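Local coordinates for phenolpthiocerol synthesis type-I polyketide synthase ppsA (Mycobacterium bovis, PDB 7AKC), which probably extends long-chain fatty acyl starters toward mycobacterial phthiocerol lipids, with this acyltransferase domain loading the extender unit for the synthase, at residues 146-151 with 185-190; 168-173 with 213-217; 112-116 with 133-137. One frame throughout, in Å; residues are numbered along the deposited sequence. Where two conformers were deposited one is given.

Contact 1. Residues 146-151 with 185-190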
loop_
_atom_site.group_PDB
_atom_site.type_symbol
_atom_site.label_atom_id
_atom_site.label_comp_id
_atom_site.label_asym_id
_atom_site.label_seq_id
_atom_site.Cartn_x
_atom_site.Cartn_y
_atom_site.Cartn_z
ATOM N N GLY A 146 18.415 1.545 -1.230
ATOM C CA GLY A 146 18.955 1.820 -2.549
ATOM C C GLY A 146 19.162 0.653 -3.491
ATOM O O GLY A 146 19.485 0.862 -4.664
ATOM N N GLN A 147 19.014 -0.580 -3.010
ATOM C CA GLN A 147 19.249 -1.759 -3.860
ATOM C C GLN A 147 18.102 -2.053 -4.801
ATOM O O GLN A 147 18.318 -2.542 -5.911
ATOM C CB GLN A 147 19.516 -3.008 -2.986
ATOM C CG GLN A 147 20.835 -2.887 -2.236
ATOM C CD GLN A 147 21.118 -4.050 -1.319
ATOM O OE1 GLN A 147 20.637 -5.176 -1.520
ATOM N NE2 GLN A 147 21.920 -3.781 -0.269
ATOM N N GLY A 148 16.879 -1.837 -4.328
ATOM C CA GLY A 148 15.696 -2.174 -5.123
ATOM C C GLY A 148 14.958 -0.951 -5.585
ATOM O O GLY A 148 15.103 0.147 -5.036
ATOM N N GLY A 149 14.225 -1.115 -6.653
ATOM C CA GLY A 149 13.439 -0.035 -7.210
ATOM C C GLY A 149 12.087 -0.557 -7.664
ATOM O O GLY A 149 11.789 -1.745 -7.530
ATOM N N MET A 150 11.225 0.368 -8.028
ATOM C CA MET A 150 9.903 0.021 -8.539
ATOM C C MET A 150 9.649 0.763 -9.837
ATOM O O MET A 150 10.260 1.795 -10.076
ATOM C CB MET A 150 8.822 0.332 -7.506
ATOM C CG MET A 150 8.993 -0.519 -6.255
ATOM S SD MET A 150 7.820 -0.172 -4.929
ATOM C CE MET A 150 6.825 -1.575 -5.006
ATOM N N ALA A 151 8.723 0.262 -10.663
ATOM C CA ALA A 151 8.370 0.983 -11.897
ATOM C C ALA A 151 6.876 0.866 -12.088
ATOM O O ALA A 151 6.327 -0.222 -11.933
ATOM C CB ALA A 151 9.100 0.427 -13.110
ATOM N N GLY A 185 11.929 -4.891 -7.790
ATOM C CA GLY A 185 13.099 -5.749 -7.842
ATOM C C GLY A 185 14.379 -4.929 -7.852
ATOM O O GLY A 185 14.365 -3.716 -7.617
ATOM N N PRO A 186 15.524 -5.579 -8.133
ATOM C CA PRO A 186 16.797 -4.841 -8.154
ATOM C C PRO A 186 16.748 -3.601 -9.071
ATOM O O PRO A 186 16.225 -3.719 -10.205
ATOM C CB PRO A 186 17.816 -5.895 -8.629
ATOM C CG PRO A 186 17.199 -7.212 -8.203
ATOM C CD PRO A 186 15.702 -7.009 -8.452
ATOM N N THR A 187 17.221 -2.434 -8.605
ATOM C CA THR A 187 17.088 -1.198 -9.383
ATOM C C THR A 187 17.583 -1.308 -10.839
ATOM O O THR A 187 16.890 -0.849 -11.743
ATOM C CB THR A 187 17.717 0.013 -8.677
ATOM O OG1 THR A 187 17.176 1.166 -9.266
ATOM C CG2 THR A 187 19.241 0.086 -8.812
ATOM N N GLU A 188 18.715 -1.984 -11.067
ATOM C CA GLU A 188 19.257 -2.119 -12.409
ATOM C C GLU A 188 18.383 -2.975 -13.316
ATOM O O GLU A 188 18.287 -2.686 -14.531
ATOM C CB GLU A 188 20.709 -2.625 -12.384
ATOM C CG GLU A 188 20.895 -4.035 -11.843
ATOM C CD GLU A 188 20.944 -4.184 -10.330
ATOM O OE1 GLU A 188 20.682 -3.191 -9.609
ATOM O OE2 GLU A 188 21.207 -5.320 -9.870
ATOM N N GLN A 189 17.667 -3.976 -12.712
ATOM C CA GLN A 189 16.725 -4.797 -13.481
ATOM C C GLN A 189 15.458 -4.005 -13.809
ATOM O O GLN A 189 14.927 -4.124 -14.903
ATOM C CB GLN A 189 16.455 -6.107 -12.766
ATOM C CG GLN A 189 17.748 -6.905 -12.557
ATOM C CD GLN A 189 17.504 -8.220 -11.868
ATOM O OE1 GLN A 189 16.379 -8.742 -11.861
ATOM N NE2 GLN A 189 18.554 -8.800 -11.301
ATOM N N ILE A 190 14.993 -3.181 -12.865
ATOM C CA ILE A 190 13.855 -2.279 -13.075
ATOM C C ILE A 190 14.160 -1.309 -14.224
ATOM O O ILE A 190 13.346 -1.163 -15.132
ATOM C CB ILE A 190 13.513 -1.538 -11.774
ATOM C CG1 ILE A 190 12.948 -2.532 -10.702
ATOM C CG2 ILE A 190 12.549 -0.353 -12.046
ATOM C CD1 ILE A 190 11.691 -3.378 -11.101
HETATM O O HOH W 1 20.706 -3.474 -6.955
#

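Contact 2. Residues 168-173 with 213-217. With NA (sodium ion), chain B.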
loop_
_atom_site.group_PDB
_atom_site.type_symbol
_atom_site.label_atom_id
_atom_site.label_comp_id
_atom_site.label_asym_id
_atom_site.label_seq_id
_atom_site.Cartn_x
_atom_site.Cartn_y
_atom_site.Cartn_z
ATOM N N PRO A 168 13.810 -13.635 -12.578
ATOM C CA PRO A 168 13.468 -14.263 -11.269
ATOM C C PRO A 168 13.411 -13.318 -10.091
ATOM O O PRO A 168 12.676 -13.583 -9.135
ATOM C CB PRO A 168 14.586 -15.309 -11.049
ATOM C CG PRO A 168 15.616 -15.029 -12.135
ATOM C CD PRO A 168 14.924 -14.336 -13.251
ATOM N N GLN A 169 14.202 -12.224 -10.156
ATOM C CA GLN A 169 14.236 -11.285 -9.029
ATOM C C GLN A 169 13.258 -10.115 -9.131
ATOM O O GLN A 169 13.181 -9.309 -8.200
ATOM C CB GLN A 169 15.649 -10.748 -8.820
ATOM C CG GLN A 169 16.634 -11.746 -8.290
ATOM C CD GLN A 169 17.969 -11.032 -8.139
ATOM O OE1 GLN A 169 18.740 -10.898 -9.120
ATOM N NE2 GLN A 169 18.272 -10.555 -6.919
ATOM N N VAL A 170 12.483 -10.032 -10.231
ATOM C CA VAL A 170 11.496 -8.966 -10.396
ATOM C C VAL A 170 10.115 -9.572 -10.310
ATOM O O VAL A 170 9.815 -10.503 -11.049
ATOM C CB VAL A 170 11.645 -8.196 -11.726
ATOM C CG1 VAL A 170 10.539 -7.153 -11.832
ATOM C CG2 VAL A 170 13.041 -7.529 -11.794
ATOM N N THR A 171 9.251 -8.992 -9.457
ATOM C CA THR A 171 7.889 -9.481 -9.342
ATOM C C THR A 171 6.893 -8.357 -9.474
ATOM O O THR A 171 7.241 -7.163 -9.374
ATOM C CB THR A 171 7.744 -10.292 -8.011
ATOM O OG1 THR A 171 8.146 -9.461 -6.921
ATOM C CG2 THR A 171 8.573 -11.588 -8.040
ATOM N N LEU A 172 5.629 -8.718 -9.674
ATOM C CA LEU A 172 4.542 -7.767 -9.718
ATOM C C LEU A 172 4.383 -7.327 -8.253
ATOM O O LEU A 172 4.211 -8.161 -7.360
ATOM C CB LEU A 172 3.286 -8.472 -10.237
ATOM C CG LEU A 172 2.117 -7.561 -10.546
ATOM C CD1 LEU A 172 1.148 -8.208 -11.580
ATOM C CD2 LEU A 172 1.329 -7.235 -9.304
ATOM N N GLY A 173 4.592 -6.051 -8.021
ATOM C CA GLY A 173 4.567 -5.476 -6.682
ATOM C C GLY A 173 3.213 -4.907 -6.282
ATOM O O GLY A 173 2.824 -5.041 -5.115
ATOM N N PRO A 213 9.736 -2.882 -1.273
ATOM C CA PRO A 213 9.157 -4.070 -0.729
ATOM C C PRO A 213 8.431 -4.843 -1.845
ATOM O O PRO A 213 8.623 -4.534 -2.985
ATOM C CB PRO A 213 8.221 -3.485 0.340
ATOM C CG PRO A 213 8.031 -2.015 0.013
ATOM C CD PRO A 213 8.818 -1.750 -1.249
ATOM N N HIS A 214 7.659 -5.862 -1.486
ATOM C CA HIS A 214 6.809 -6.598 -2.463
ATOM C C HIS A 214 7.639 -7.275 -3.553
ATOM O O HIS A 214 7.196 -7.282 -4.699
ATOM C CB HIS A 214 5.657 -5.724 -2.949
ATOM C CG HIS A 214 5.096 -4.915 -1.840
ATOM N ND1 HIS A 214 4.551 -5.495 -0.726
ATOM C CD2 HIS A 214 5.067 -3.588 -1.635
ATOM C CE1 HIS A 214 4.175 -4.562 0.110
ATOM N NE2 HIS A 214 4.489 -3.399 -0.419
ATOM N N ASN A 215 8.761 -7.858 -3.152
ATOM C CA ASN A 215 9.648 -8.561 -4.110
ATOM C C ASN A 215 10.504 -9.563 -3.325
ATOM O O ASN A 215 10.550 -9.448 -2.107
ATOM C CB ASN A 215 10.404 -7.564 -4.994
ATOM C CG ASN A 215 11.493 -6.827 -4.251
ATOM O OD1 ASN A 215 12.616 -7.299 -4.175
ATOM N ND2 ASN A 215 11.167 -5.670 -3.710
ATOM N N PRO A 216 11.166 -10.541 -3.980
ATOM C CA PRO A 216 11.929 -11.573 -3.275
ATOM C C PRO A 216 13.027 -11.119 -2.303
ATOM O O PRO A 216 13.435 -11.894 -1.499
ATOM C CB PRO A 216 12.550 -12.386 -4.421
ATOM C CG PRO A 216 11.565 -12.243 -5.537
ATOM C CD PRO A 216 11.133 -10.802 -5.421
ATOM N N ALA A 217 13.456 -9.869 -2.402
ATOM C CA ALA A 217 14.472 -9.341 -1.471
ATOM C C ALA A 217 13.911 -9.284 -0.048
ATOM O O ALA A 217 14.693 -9.245 0.894
ATOM C CB ALA A 217 14.920 -7.989 -1.921
HETATM NA NA NA B . 9.768 -12.372 -12.281
HETATM O O HOH W 2 9.899 -13.885 -10.335
HETATM O O HOH W 3 14.152 -8.995 -5.723
HETATM O O HOH W 4 5.607 -9.434 -5.449
HETATM O O HOH W 5 7.513 -12.880 -11.904
HETATM O O HOH W 6 9.960 -14.690 -12.721
#

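Contact 3. Residues 112-116 with 133-137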
loop_
_atom_site.group_PDB
_atom_site.type_symbol
_atom_site.label_atom_id
_atom_site.label_comp_id
_atom_site.label_asym_id
_atom_site.label_seq_id
_atom_site.Cartn_x
_atom_site.Cartn_y
_atom_site.Cartn_z
ATOM N N SER A 112 0.242 -1.089 0.630
ATOM C CA SER A 112 1.620 -1.403 0.949
ATOM C C SER A 112 1.929 -1.164 2.463
ATOM O O SER A 112 1.146 -1.580 3.316
ATOM C CB SER A 112 2.557 -0.649 -0.018
ATOM O OG SER A 112 3.938 -0.871 0.254
ATOM N N MET A 113 2.985 -0.432 2.793
ATOM C CA MET A 113 3.339 -0.111 4.172
ATOM C C MET A 113 2.225 0.654 4.929
ATOM O O MET A 113 2.210 0.656 6.154
ATOM C CB MET A 113 4.678 0.636 4.207
ATOM C CG MET A 113 5.771 -0.015 3.367
ATOM S SD MET A 113 6.460 -1.507 4.121
ATOM C CE MET A 113 5.504 -2.830 3.216
ATOM N N GLY A 114 1.257 1.207 4.202
ATOM C CA GLY A 114 0.119 1.928 4.756
ATOM C C GLY A 114 -0.883 1.061 5.499
ATOM O O GLY A 114 -1.741 1.587 6.212
ATOM N N GLU A 115 -0.822 -0.275 5.303
ATOM C CA GLU A 115 -1.742 -1.195 5.987
ATOM C C GLU A 115 -1.507 -1.178 7.510
ATOM O O GLU A 115 -2.440 -1.432 8.263
ATOM C CB GLU A 115 -1.644 -2.619 5.402
ATOM C CG GLU A 115 -2.633 -3.579 6.039
ATOM C CD GLU A 115 -3.053 -4.663 5.070
ATOM O OE1 GLU A 115 -2.828 -5.848 5.394
ATOM O OE2 GLU A 115 -3.619 -4.335 4.003
ATOM N N VAL A 116 -0.295 -0.819 7.983
ATOM C CA VAL A 116 -0.075 -0.682 9.440
ATOM C C VAL A 116 -0.987 0.421 9.986
ATOM O O VAL A 116 -1.728 0.189 10.954
ATOM C CB VAL A 116 1.398 -0.414 9.819
ATOM C CG1 VAL A 116 1.518 -0.032 11.298
ATOM C CG2 VAL A 116 2.250 -1.627 9.523
ATOM N N VAL A 133 5.501 -1.869 14.894
ATOM C CA VAL A 133 5.620 -2.602 13.629
ATOM C C VAL A 133 6.421 -1.754 12.624
ATOM O O VAL A 133 7.356 -2.255 12.021
ATOM C CB VAL A 133 4.241 -3.013 13.052
ATOM C CG1 VAL A 133 4.389 -3.590 11.649
ATOM C CG2 VAL A 133 3.565 -4.016 13.964
ATOM N N THR A 134 6.119 -0.448 12.561
ATOM C CA THR A 134 6.776 0.484 11.655
ATOM C C THR A 134 8.261 0.536 11.907
ATOM O O THR A 134 9.021 0.306 10.983
ATOM C CB THR A 134 6.131 1.883 11.737
ATOM O OG1 THR A 134 4.728 1.752 11.473
ATOM C CG2 THR A 134 6.742 2.840 10.721
ATOM N N ALA A 135 8.676 0.757 13.171
ATOM C CA ALA A 135 10.085 0.813 13.535
ATOM C C ALA A 135 10.792 -0.524 13.343
ATOM O O ALA A 135 11.898 -0.530 12.821
ATOM C CB ALA A 135 10.256 1.330 14.979
ATOM N N THR A 136 10.173 -1.645 13.739
ATOM C CA THR A 136 10.787 -2.970 13.591
ATOM C C THR A 136 11.049 -3.280 12.105
ATOM O O THR A 136 12.196 -3.478 11.703
ATOM C CB THR A 136 9.941 -4.047 14.304
ATOM O OG1 THR A 136 10.057 -3.891 15.701
ATOM C CG2 THR A 136 10.338 -5.455 13.925
ATOM N N ARG A 137 10.016 -3.181 11.282
ATOM C CA ARG A 137 10.108 -3.411 9.838
ATOM C C ARG A 137 11.097 -2.446 9.167
ATOM O O ARG A 137 11.915 -2.902 8.365
ATOM C CB ARG A 137 8.715 -3.282 9.207
ATOM C CG ARG A 137 8.644 -3.581 7.717
ATOM C CD ARG A 137 7.196 -3.430 7.214
ATOM N NE ARG A 137 6.622 -2.120 7.545
ATOM C CZ ARG A 137 5.338 -1.797 7.380
ATOM N NH1 ARG A 137 4.472 -2.698 6.934
ATOM N NH2 ARG A 137 4.928 -0.557 7.602
HETATM O O HOH W 7 1.821 -2.781 5.752
#

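Contact 1. Residues 146-151 with 185-190
Gly-149 and Gly-185 form an antiparallel hydrogen-bonded pair, and with it strand 180-184 runs out along strand 148-153 and turns into helix 187-199. Both bonds of the pair are present: Gly-149 N to Gly-185 O at 2.8 Å, nearly straight (169° at the hydrogen), and the longer return from Gly-185 N to Gly-149 O at 3.2 Å. One step on, Gly-148 and Pro-186 make a non-hydrogen-bonded pair, their CA atoms 4.2 Å apart. Pro-186 is also the N-cap residue, and its O accepts from Ile-190 N in the first helical turn. The start of the helix leaves the N-H of Thr-187 without an acceptor inside the helix; Thr-187 N instead donates to Gln-147 O at 2.9 Å, a little off the carbonyl plane. The same oxygen takes a second bond from a water (2.8 Å from Gln-147 O) that also donates to Glu-188 OE1, so two donors hold it. Deeper in, Ile-190 lays its branches along the strand: chi1 of -68° sets CG1 beside the backbone N, 3.5 Å from Gly-149 O, and leaves CG2 anti to that N, where it meets Ala-151 CB at 3.7 Å. Ile-183 and Val-170 pack against the same isoleucine. Four antiparallel strands in the order 204-207, 148-153, 180-184, 171-177, with helices 157-164 and 187-199 as the crossovers, match the ferredoxin-like small subdomain of acyltransferases.

Contact 2. Residues 168-173 with 213-217
The loop carrying His-214, probably the histidine of the acyltransferase's Ser-His dyad, lies here against Thr-171 and Gly-173 at the start of strand 171-177. The His-214 ring is hydrogen-bonded through NE2 to Ser-112 OG and through ND1 to Asn-266 O, while CB of His-214 rests 3.6 Å from Gly-173 O. Thr-171 and Pro-216 meet tip to tip, Thr-171 CG2 being 3.7 Å from Pro-216 CD; chi1 of 56° also brings Thr-171 OG1 over the loop, 3.3 Å from Asn-215 CA and 3.6 Å from Pro-216 CD. Much of the polar link runs through water. One molecule makes three bonds, accepting from Thr-171 OG1 (2.9 Å) and donating to Leu-172 O and to His-214 O. A second donates to both Gln-169 O (2.7 Å) and Asn-215 OD1 (2.8 Å). That carboxamide oxygen also accepts from Ala-217 N, which makes an Asx turn leading into the 3-10 turn, and Asn-215 ND2 ties back to Pro-213 O and Ala-212 O. Away from the loop, Val-170 O binds a sodium ion at 2.2 Å, together with Ile-164 O, Phe-167 O and three waters. One of these waters also donates to Pro-168 O.

Contact 3. Residues 112-116 with 133-137
Arg-137 runs straight out from its helix, with CG trans to the backbone N (chi1 -176°), and then bends at chi3 (54°), which delivers the guanidinium to Met-113 and Val-116. Met-113 is bent twice, at chi2 (-75°) and at chi3, which carries its sulfur over the centre of one guanidinium face. Met-113 SD stands 3.4 Å above that plane and 3.5 Å from Arg-137 CZ. Two polar contacts help to orient the flat group. Arg-137 NH2 gives a weak bond to Met-113 O at 3.3 Å, and that oxygen also receives a weak bond from Val-116 N. At the edge, in the guanidinium plane, a water accepts from Arg-137 NH1 (2.9 Å) and donates to Ser-112 O (2.8 Å). Val-116 passes the arginine running in the opposite direction, with CG2 set obliquely to the guanidinium, 3.5 Å from Arg-137 NH2. The same methyl touches Val-133 CG1 at 3.6 Å, whereas the other, CG1, crosses to Thr-134 OG1, whose hydroxyl is bonded to Gly-130 O. Ser-112 has a positive phi and stands in a Gly-His-Ser-Met-Gly run, as expected of a nucleophile elbow. In related malonyl transferases an arginine at the equivalent place grips the extender's carboxylate, and Arg-137, held beside the elbow by a weak direct bond to Met-113 O and by a water to Ser-112 O, is consistent with that role. The elbow links strand 107-110 of the parallel sheet to helix 115-121, and helix 127-141 brings the arginine in; Ile-88 of helix 79-100 touches both Val-116 and Thr-134, Trp-260 and Met-264 of helix 257-265 pack on Val-116 and Arg-137, respectively, and Met-225 of helix 222-228 also meets the arginine.

How the contacts relate
Along the chain contact 3 closes first, and contacts 1 and 2 then interlock, their segments alternating. Both of these reach the same antiparallel sheet, have centres 9 Å apart, and touch where Gln-189 NE2 probably bonds to Gln-169 OE1 (3.0 Å). Contact 3 sits beside the parallel sheet of the larger subdomain, about 20 Å from contact 1 and 18 Å from contact 2, centre to centre. Contacts 2 and 3 nevertheless meet: His-214 NE2 lies 2.7 Å from Ser-112 OG, a probable hydrogen bond, and Met-113 CE packs on the same ring. The probable catalytic pair thus joins the two subdomains, consistent with an active site in the cleft between them, as in related acyltransferases.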